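Local coordinates for Nitrate/nitrite binding protein NrtA (Synechocystis sp., PDB 2G29) that binds nitrate as the solute-binding component of the NrtABCD ABC transporter, which takes up nitrate and probably nitrite, at residues A[47-50]-A[51-55]; A[144-147]-A[148-152]; A[314-317]-A[318-321]; A[365-368]-A[369-373]. One frame throughout, in Å; residues are numbered along the deposited sequence.

In the fold
All four contacts are local, between residues three to five apart along the chain, and all are partly buried. Contacts 1, 2 and 4 each lie along a helix (46-53, 146-151 and 364-373), with backbone bonds running along it and one flank turned into the protein. Contact 3 lies instead in the loop between strand 313-314 and helix 332-344, where side chains do the bonding: a carboxylate takes two backbone N-H groups and a lysine bridges back to a glutamate. Apolar contact joins I50 to K54, L146 to F150 and W367 to A371. Contact 1 has the most buried residues; contact 2, about 44 Å away between centres and across the chain's centre, is more exposed.

Contact 1: A[47-50]-A[51-55]; sequences PLII and AKEKG
I50 turns CG2 anti to its backbone N, and K54 swings CG beside its own N (chi1 -55°), which lays the two side chains alongside each other, pointing the same way. They meet one turn apart at the C-terminal end of helix 46-53, which follows the first strand, 36-39, of a periplasmic-binding-protein fold. I50 CG2 lies 3.7 Å from K54 CG, and I50 CD1 also comes near that methylene. Two further bends, at chi2 and chi3, carry the lysine chain on to NZ. I50 is buried against F56, W269, C270 and I282, so the aliphatic part of K54 borders an apolar patch while its ammonium pairs with E278 in a salt bridge. E53 OE1 is hydrogen-bonded to W288 NE1, and K52 NZ reaches V65 O.

The backbone beneath is helical to its last turn. E53 N donates to I49 O over 2.9 Å, almost straight at 172° and in the carbonyl plane. The same oxygen takes K52 N at 3.0 Å, from well above that plane and with a more bent N-H (131°), so two donors grip one carbonyl. K54 is the first residue to leave helical angles, and G55, with positive phi, precedes helix 56-59. K54 N still closes the turn, reaching I50 O at 2.8 Å.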
# COMPACT_ATOMS: atom_id res chain seq x y z
N PRO A 47 10.61 2.86 4.97
CA PRO A 47 10.79 4.11 5.72
C PRO A 47 10.65 3.95 7.23
O PRO A 47 11.39 4.57 8.00
CB PRO A 47 9.72 5.04 5.12
CG PRO A 47 8.75 4.13 4.46
CD PRO A 47 9.58 2.98 3.93
N LEU A 48 9.70 3.13 7.69
CA LEU A 48 9.53 2.96 9.13
C LEU A 48 10.69 2.18 9.77
O LEU A 48 11.09 2.48 10.91
CB LEU A 48 8.21 2.24 9.46
CG LEU A 48 6.92 2.97 9.09
CD1 LEU A 48 5.79 2.34 9.88
CD2 LEU A 48 7.01 4.46 9.42
N ILE A 49 11.23 1.21 9.03
CA ILE A 49 12.33 0.38 9.51
C ILE A 49 13.63 1.17 9.48
O ILE A 49 14.37 1.17 10.48
CB ILE A 49 12.41 -0.90 8.63
CG1 ILE A 49 11.24 -1.84 8.98
CG2 ILE A 49 13.73 -1.62 8.87
CD1 ILE A 49 9.87 -1.26 8.89
N ILE A 50 13.89 1.85 8.37
CA ILE A 50 15.11 2.68 8.23
C ILE A 50 15.08 3.81 9.27
O ILE A 50 16.13 4.22 9.80
CB ILE A 50 15.22 3.25 6.79
CG1 ILE A 50 15.78 2.18 5.86
CG2 ILE A 50 16.16 4.47 6.73
CD1 ILE A 50 17.08 1.61 6.28
N ALA A 51 13.92 4.34 9.59
CA ALA A 51 13.88 5.39 10.61
C ALA A 51 14.45 4.86 11.94
O ALA A 51 15.02 5.62 12.72
CB ALA A 51 12.47 5.90 10.82
N LYS A 52 14.29 3.57 12.21
CA LYS A 52 14.86 2.99 13.42
C LYS A 52 16.34 2.65 13.17
O LYS A 52 17.22 3.14 13.88
CB LYS A 52 14.10 1.70 13.82
CG LYS A 52 14.58 1.06 15.14
CD LYS A 52 14.25 1.95 16.32
CE LYS A 52 14.59 1.29 17.64
NZ LYS A 52 14.16 2.15 18.79
N GLU A 53 16.62 1.86 12.14
CA GLU A 53 18.00 1.44 11.86
C GLU A 53 19.02 2.55 11.62
O GLU A 53 20.19 2.39 11.99
CB GLU A 53 18.01 0.49 10.65
CG GLU A 53 17.49 -0.91 10.93
CD GLU A 53 18.54 -1.84 11.55
OE1 GLU A 53 18.20 -2.99 11.85
OE2 GLU A 53 19.70 -1.42 11.74
N LYS A 54 18.60 3.65 11.01
CA LYS A 54 19.52 4.74 10.71
C LYS A 54 19.41 5.88 11.70
O LYS A 54 19.94 6.98 11.45
CB LYS A 54 19.36 5.25 9.27
CG LYS A 54 19.49 4.17 8.20
CD LYS A 54 20.82 3.44 8.25
CE LYS A 54 21.96 4.38 7.90
NZ LYS A 54 23.32 3.72 7.86
N GLY A 55 18.71 5.62 12.80
CA GLY A 55 18.57 6.58 13.90
C GLY A 55 17.72 7.83 13.68
O GLY A 55 17.86 8.81 14.41

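Contact 2: A[144-147]-A[148-152]; sequences APLK and EAFAK
F150 N donates to L146 O over 2.8 Å at 164°, and one residue on A151 N reaches K147 O, so the backbone makes two i to i+4 helical bonds, the second longer, at 3.3 Å, and more bent. The side chains of the first pair meet along the same flank. L146 CB stands 4.3 Å above the plane of the F150 ring, over its centre, and the leucine branch CD1 runs on to the ring end, 4.2 Å from CZ. F150 holds its CG beside the backbone N and anti to the carbonyl carbon (chi1 -84°), a turn that brings the ring back over the preceding turn and places CG 3.4 Å from L146 O. This is the short helix 146-151, ahead of strand 157-160 in the five-stranded mixed sheet that also carries 126-130 and 207-211. Its buried flank is closed by W174 and L175 of helix 166-177, both against L146, and by Y134, which touches L146 and A149. The outward flank is polar. K147 places CG anti to its N, and the chain, bent at chi2 and chi4, ends in a salt bridge with D185. Near the N-terminal end a water joins two backbone groups that do not meet directly: it donates to A144 O at 2.7 Å and accepts from E148 N at 3.0 Å.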
# COMPACT_ATOMS: atom_id res chain seq x y z
N ALA A 144 -8.48 -9.96 -20.15
CA ALA A 144 -9.54 -10.68 -20.86
C ALA A 144 -9.33 -12.17 -21.16
O ALA A 144 -10.28 -12.95 -21.06
CB ALA A 144 -9.92 -9.93 -22.14
N PRO A 145 -8.11 -12.58 -21.55
CA PRO A 145 -7.88 -14.01 -21.84
C PRO A 145 -8.17 -14.93 -20.65
O PRO A 145 -8.41 -16.14 -20.80
CB PRO A 145 -6.40 -14.06 -22.24
CG PRO A 145 -5.81 -12.80 -21.64
CD PRO A 145 -6.92 -11.79 -21.86
N LEU A 146 -8.16 -14.37 -19.44
CA LEU A 146 -8.44 -15.18 -18.26
C LEU A 146 -9.90 -15.60 -18.15
O LEU A 146 -10.22 -16.53 -17.42
CB LEU A 146 -8.04 -14.42 -16.99
CG LEU A 146 -6.55 -14.15 -16.86
CD1 LEU A 146 -6.36 -13.29 -15.59
CD2 LEU A 146 -5.73 -15.44 -16.75
N LYS A 147 -10.78 -14.91 -18.86
CA LYS A 147 -12.20 -15.23 -18.75
C LYS A 147 -12.51 -16.70 -19.10
O LYS A 147 -13.11 -17.44 -18.31
CB LYS A 147 -12.98 -14.28 -19.66
CG LYS A 147 -14.47 -14.50 -19.65
CD LYS A 147 -15.20 -13.16 -19.48
CE LYS A 147 -16.69 -13.37 -19.38
NZ LYS A 147 -17.20 -12.95 -18.05
N GLU A 148 -12.09 -17.13 -20.29
CA GLU A 148 -12.30 -18.51 -20.71
C GLU A 148 -11.48 -19.49 -19.87
O GLU A 148 -11.90 -20.62 -19.63
CB GLU A 148 -11.92 -18.69 -22.18
CG GLU A 148 -12.84 -18.01 -23.19
CD GLU A 148 -12.65 -18.56 -24.60
OE1 GLU A 148 -11.48 -18.81 -24.99
OE2 GLU A 148 -13.66 -18.74 -25.32
N ALA A 149 -10.30 -19.07 -19.42
CA ALA A 149 -9.46 -19.96 -18.62
C ALA A 149 -10.04 -20.21 -17.22
O ALA A 149 -10.01 -21.34 -16.72
CB ALA A 149 -8.03 -19.40 -18.51
N PHE A 150 -10.56 -19.14 -16.60
CA PHE A 150 -11.15 -19.28 -15.27
C PHE A 150 -12.39 -20.18 -15.33
O PHE A 150 -12.74 -20.86 -14.36
CB PHE A 150 -11.55 -17.90 -14.72
CG PHE A 150 -10.42 -17.16 -14.04
CD1 PHE A 150 -10.70 -15.99 -13.33
CD2 PHE A 150 -9.10 -17.60 -14.11
CE1 PHE A 150 -9.70 -15.27 -12.70
CE2 PHE A 150 -8.07 -16.87 -13.47
CZ PHE A 150 -8.38 -15.72 -12.77
N ALA A 151 -13.07 -20.18 -16.48
CA ALA A 151 -14.26 -21.01 -16.64
C ALA A 151 -13.96 -22.50 -16.49
O ALA A 151 -14.85 -23.30 -16.14
CB ALA A 151 -14.90 -20.73 -18.00
N LYS A 152 -12.71 -22.89 -16.73
CA LYS A 152 -12.31 -24.30 -16.60
C LYS A 152 -12.02 -24.66 -15.14
O LYS A 152 -11.73 -25.81 -14.82
CB LYS A 152 -11.06 -24.58 -17.44
CG LYS A 152 -11.17 -24.16 -18.89
CD LYS A 152 -9.97 -24.59 -19.72
CE LYS A 152 -10.11 -24.08 -21.16
NZ LYS A 152 -9.15 -24.68 -22.13
O HOH W 1 -11.39 -15.07 -22.32

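Contact 3: A[314-317]-A[318-321]; sequences EDQE and IMQK
I318 against D315, and E317 against K321, bury the most surface in this tight turn and make its bonds. I318 lays its branch across the D315 carboxylate at about a right angle: CG1 is 3.6 Å from D315 CG, and CD1 reaches D315 CB and OD2. The isoleucine accepts a crowded rotamer to do this, CG1 standing between its backbone N and carbonyl carbon (chi1 63°). D315 OD1 meanwhile takes two backbone donors: E317 N at 2.9 Å, nearly along the C-O axis, and I318 N at 3.3 Å, from above the carboxylate plane. With an alanine at D315, the N-H groups of E317 and I318 would probably lose their shared acceptor, and the I318 branch would keep only the CB part of its contact.

E317 folds its chain back at chi2 and offers OE1 to K321 NZ, a salt bridge of 2.8 Å in which NZ comes from above the carboxylate plane. The extended lysine also donates to E317 O at 2.9 Å, in the carbonyl plane and on a lone pair, so one ammonium clasps both the main chain and the side chain of E317. D236 and D325 give the same ammonium two more salt bridges. Beside Q316, M319 runs in the same direction, with its CG 3.2 Å from Q316 O. The bond from E317 N to D315 OD1 makes this an Asx turn, set in the loop between strand 313-314 and helix 332-344.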
# COMPACT_ATOMS: atom_id res chain seq x y z
N GLU A 314 13.96 -2.57 -17.67
CA GLU A 314 14.17 -1.60 -16.60
C GLU A 314 13.19 -0.44 -16.77
O GLU A 314 12.95 0.00 -17.88
CB GLU A 314 15.59 -1.05 -16.65
CG GLU A 314 15.85 -0.01 -15.58
CD GLU A 314 17.14 0.76 -15.81
OE1 GLU A 314 17.90 0.41 -16.73
OE2 GLU A 314 17.39 1.72 -15.05
N ASP A 315 12.62 0.02 -15.66
CA ASP A 315 11.70 1.16 -15.71
C ASP A 315 11.70 1.85 -14.34
O ASP A 315 11.02 1.41 -13.41
CB ASP A 315 10.28 0.72 -16.07
CG ASP A 315 9.38 1.91 -16.37
OD1 ASP A 315 9.56 2.95 -15.73
OD2 ASP A 315 8.48 1.80 -17.23
N GLN A 316 12.49 2.92 -14.23
CA GLN A 316 12.61 3.67 -12.99
C GLN A 316 11.37 4.46 -12.60
O GLN A 316 11.24 4.88 -11.46
CB GLN A 316 13.78 4.67 -13.07
CG GLN A 316 15.09 4.09 -13.50
CD GLN A 316 15.56 3.00 -12.57
OE1 GLN A 316 15.68 1.84 -12.98
NE2 GLN A 316 15.85 3.36 -11.33
N GLU A 317 10.47 4.68 -13.56
CA GLU A 317 9.30 5.47 -13.25
C GLU A 317 8.18 4.71 -12.58
O GLU A 317 7.43 5.31 -11.84
CB GLU A 317 8.79 6.20 -14.50
CG GLU A 317 9.65 7.43 -14.85
CD GLU A 317 9.84 8.40 -13.68
OE1 GLU A 317 8.85 8.87 -13.09
OE2 GLU A 317 11.00 8.70 -13.34
N ILE A 318 8.12 3.40 -12.81
CA ILE A 318 7.06 2.57 -12.19
C ILE A 318 7.49 1.88 -10.90
O ILE A 318 6.67 1.19 -10.24
CB ILE A 318 6.49 1.51 -13.19
CG1 ILE A 318 7.57 0.52 -13.62
CG2 ILE A 318 5.96 2.23 -14.44
CD1 ILE A 318 7.07 -0.48 -14.66
N MET A 319 8.75 2.03 -10.52
CA MET A 319 9.22 1.41 -9.27
C MET A 319 8.69 2.13 -8.02
O MET A 319 8.16 3.23 -8.10
CB MET A 319 10.75 1.41 -9.22
CG MET A 319 11.37 2.78 -9.04
SD MET A 319 13.16 2.77 -9.28
CE MET A 319 13.68 1.78 -7.88
N GLN A 320 8.83 1.50 -6.85
CA GLN A 320 8.37 2.13 -5.62
C GLN A 320 9.14 3.44 -5.40
O GLN A 320 10.36 3.51 -5.58
CB GLN A 320 8.53 1.17 -4.44
CG GLN A 320 7.42 0.12 -4.34
CD GLN A 320 7.49 -0.68 -3.06
OE1 GLN A 320 8.09 -0.25 -2.08
NE2 GLN A 320 6.94 -1.87 -2.84
N LYS A 321 8.40 4.48 -5.04
CA LYS A 321 8.98 5.79 -4.77
C LYS A 321 8.48 6.22 -3.40
O LYS A 321 7.29 6.04 -3.09
CB LYS A 321 8.52 6.81 -5.82
CG LYS A 321 9.02 6.55 -7.22
CD LYS A 321 8.22 7.42 -8.19
CE LYS A 321 8.68 7.19 -9.64
NZ LYS A 321 7.86 7.92 -10.63

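Contact 4: A[365-368]-A[369-373]; sequences DLWR and EAAQA
W367 puts CG anti to its backbone N (chi1 -171°), and with chi2 at 101° the indole presents a face to A371 one turn ahead. The A371 methyl sits over the six-membered ring, CB 4.1 Å from the ring centroid and 26° off its normal, a CH-pi contact in which CZ3 is the nearest ring atom at 3.7 Å. The indole is held on other sides as well: NE1 is hydrogen-bonded to S328 OG, Y329 makes an edge-to-face contact, and M264 of helix 253-271 packs against it. Together these partners probably fix the rotation of the ring.

The outer flank is polar. E369 keeps CG beside its backbone N and runs extended from there, back along the helix past D365 O, which is 3.4 Å from E369 CG. Its OE2 ends 4.5 Å from D365 OD2, and a water lies between the two like charges, donating to each oxygen over 2.6 Å. The bridge probably eases their repulsion. The other carboxylate oxygen, E369 OE1, rests 3.6 Å from the L366 methyl CD2, the two chains meeting at a slant. D365 has a further countercharge in R363, while R368 bends at chi3 and pairs through NE with E364.

Beneath these groups A371 N donates to W367 O over 2.9 Å, nearly straight onto the oxygen, and A370 N to L366 O. The arrangement is that of an amphipathic alpha-helix: 364-373 turns W367, A370 and A371 inward, A370 meeting M261 and M264, and its polar residues, E369 and Q372 among them, toward solvent.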
# COMPACT_ATOMS: atom_id res chain seq x y z
N ASP A 365 -2.25 18.50 6.54
CA ASP A 365 -1.86 19.73 7.24
C ASP A 365 -0.66 19.44 8.16
O ASP A 365 0.27 20.24 8.22
CB ASP A 365 -3.02 20.34 8.06
CG ASP A 365 -3.58 19.37 9.11
OD1 ASP A 365 -3.85 18.19 8.79
OD2 ASP A 365 -3.77 19.84 10.26
N LEU A 366 -0.67 18.31 8.86
CA LEU A 366 0.47 17.91 9.71
C LEU A 366 1.68 17.62 8.81
O LEU A 366 2.83 17.91 9.19
CB LEU A 366 0.10 16.68 10.56
CG LEU A 366 -1.01 16.94 11.57
CD1 LEU A 366 -1.23 15.73 12.46
CD2 LEU A 366 -0.56 18.12 12.47
N TRP A 367 1.46 17.05 7.62
CA TRP A 367 2.56 16.77 6.73
C TRP A 367 3.23 18.07 6.31
O TRP A 367 4.47 18.18 6.36
CB TRP A 367 2.07 15.95 5.51
CG TRP A 367 3.19 15.43 4.62
CD1 TRP A 367 3.69 14.15 4.61
CD2 TRP A 367 3.92 16.15 3.61
NE1 TRP A 367 4.69 14.03 3.67
CE2 TRP A 367 4.84 15.24 3.03
CE3 TRP A 367 3.89 17.47 3.13
CZ2 TRP A 367 5.73 15.60 2.00
CZ3 TRP A 367 4.77 17.84 2.10
CH2 TRP A 367 5.68 16.90 1.55
N ARG A 368 2.44 19.06 5.90
CA ARG A 368 3.03 20.35 5.50
C ARG A 368 3.76 21.02 6.66
O ARG A 368 4.81 21.63 6.43
CB ARG A 368 1.95 21.29 4.94
CG ARG A 368 1.51 20.94 3.52
CD ARG A 368 0.51 21.99 2.99
NE ARG A 368 -0.83 21.83 3.56
CZ ARG A 368 -1.46 22.75 4.27
NH1 ARG A 368 -0.88 23.94 4.52
NH2 ARG A 368 -2.66 22.49 4.77
N GLU A 369 3.24 20.91 7.88
CA GLU A 369 3.94 21.53 9.01
C GLU A 369 5.28 20.86 9.24
O GLU A 369 6.29 21.54 9.48
CB GLU A 369 3.07 21.46 10.27
CG GLU A 369 1.92 22.48 10.17
CD GLU A 369 0.75 22.18 11.07
OE1 GLU A 369 0.91 21.42 12.05
OE2 GLU A 369 -0.36 22.71 10.78
N ALA A 370 5.33 19.54 9.12
CA ALA A 370 6.59 18.84 9.30
C ALA A 370 7.57 19.13 8.17
O ALA A 370 8.77 19.29 8.42
CB ALA A 370 6.32 17.33 9.40
N ALA A 371 7.10 19.18 6.94
CA ALA A 371 8.01 19.44 5.82
C ALA A 371 8.57 20.87 5.91
O ALA A 371 9.73 21.12 5.52
CB ALA A 371 7.29 19.24 4.48
N GLN A 372 7.76 21.79 6.41
CA GLN A 372 8.20 23.18 6.56
C GLN A 372 9.29 23.24 7.63
O GLN A 372 10.31 23.93 7.45
CB GLN A 372 7.03 24.08 6.99
CG GLN A 372 6.04 24.33 5.89
CD GLN A 372 4.65 24.70 6.41
OE1 GLN A 372 4.46 25.74 7.02
NE2 GLN A 372 3.68 23.82 6.19
N ALA A 373 9.07 22.55 8.74
CA ALA A 373 10.06 22.52 9.82
C ALA A 373 11.39 22.01 9.25
O ALA A 373 12.45 22.53 9.57
CB ALA A 373 9.57 21.63 10.93
O HOH W 2 -2.70 21.84 11.59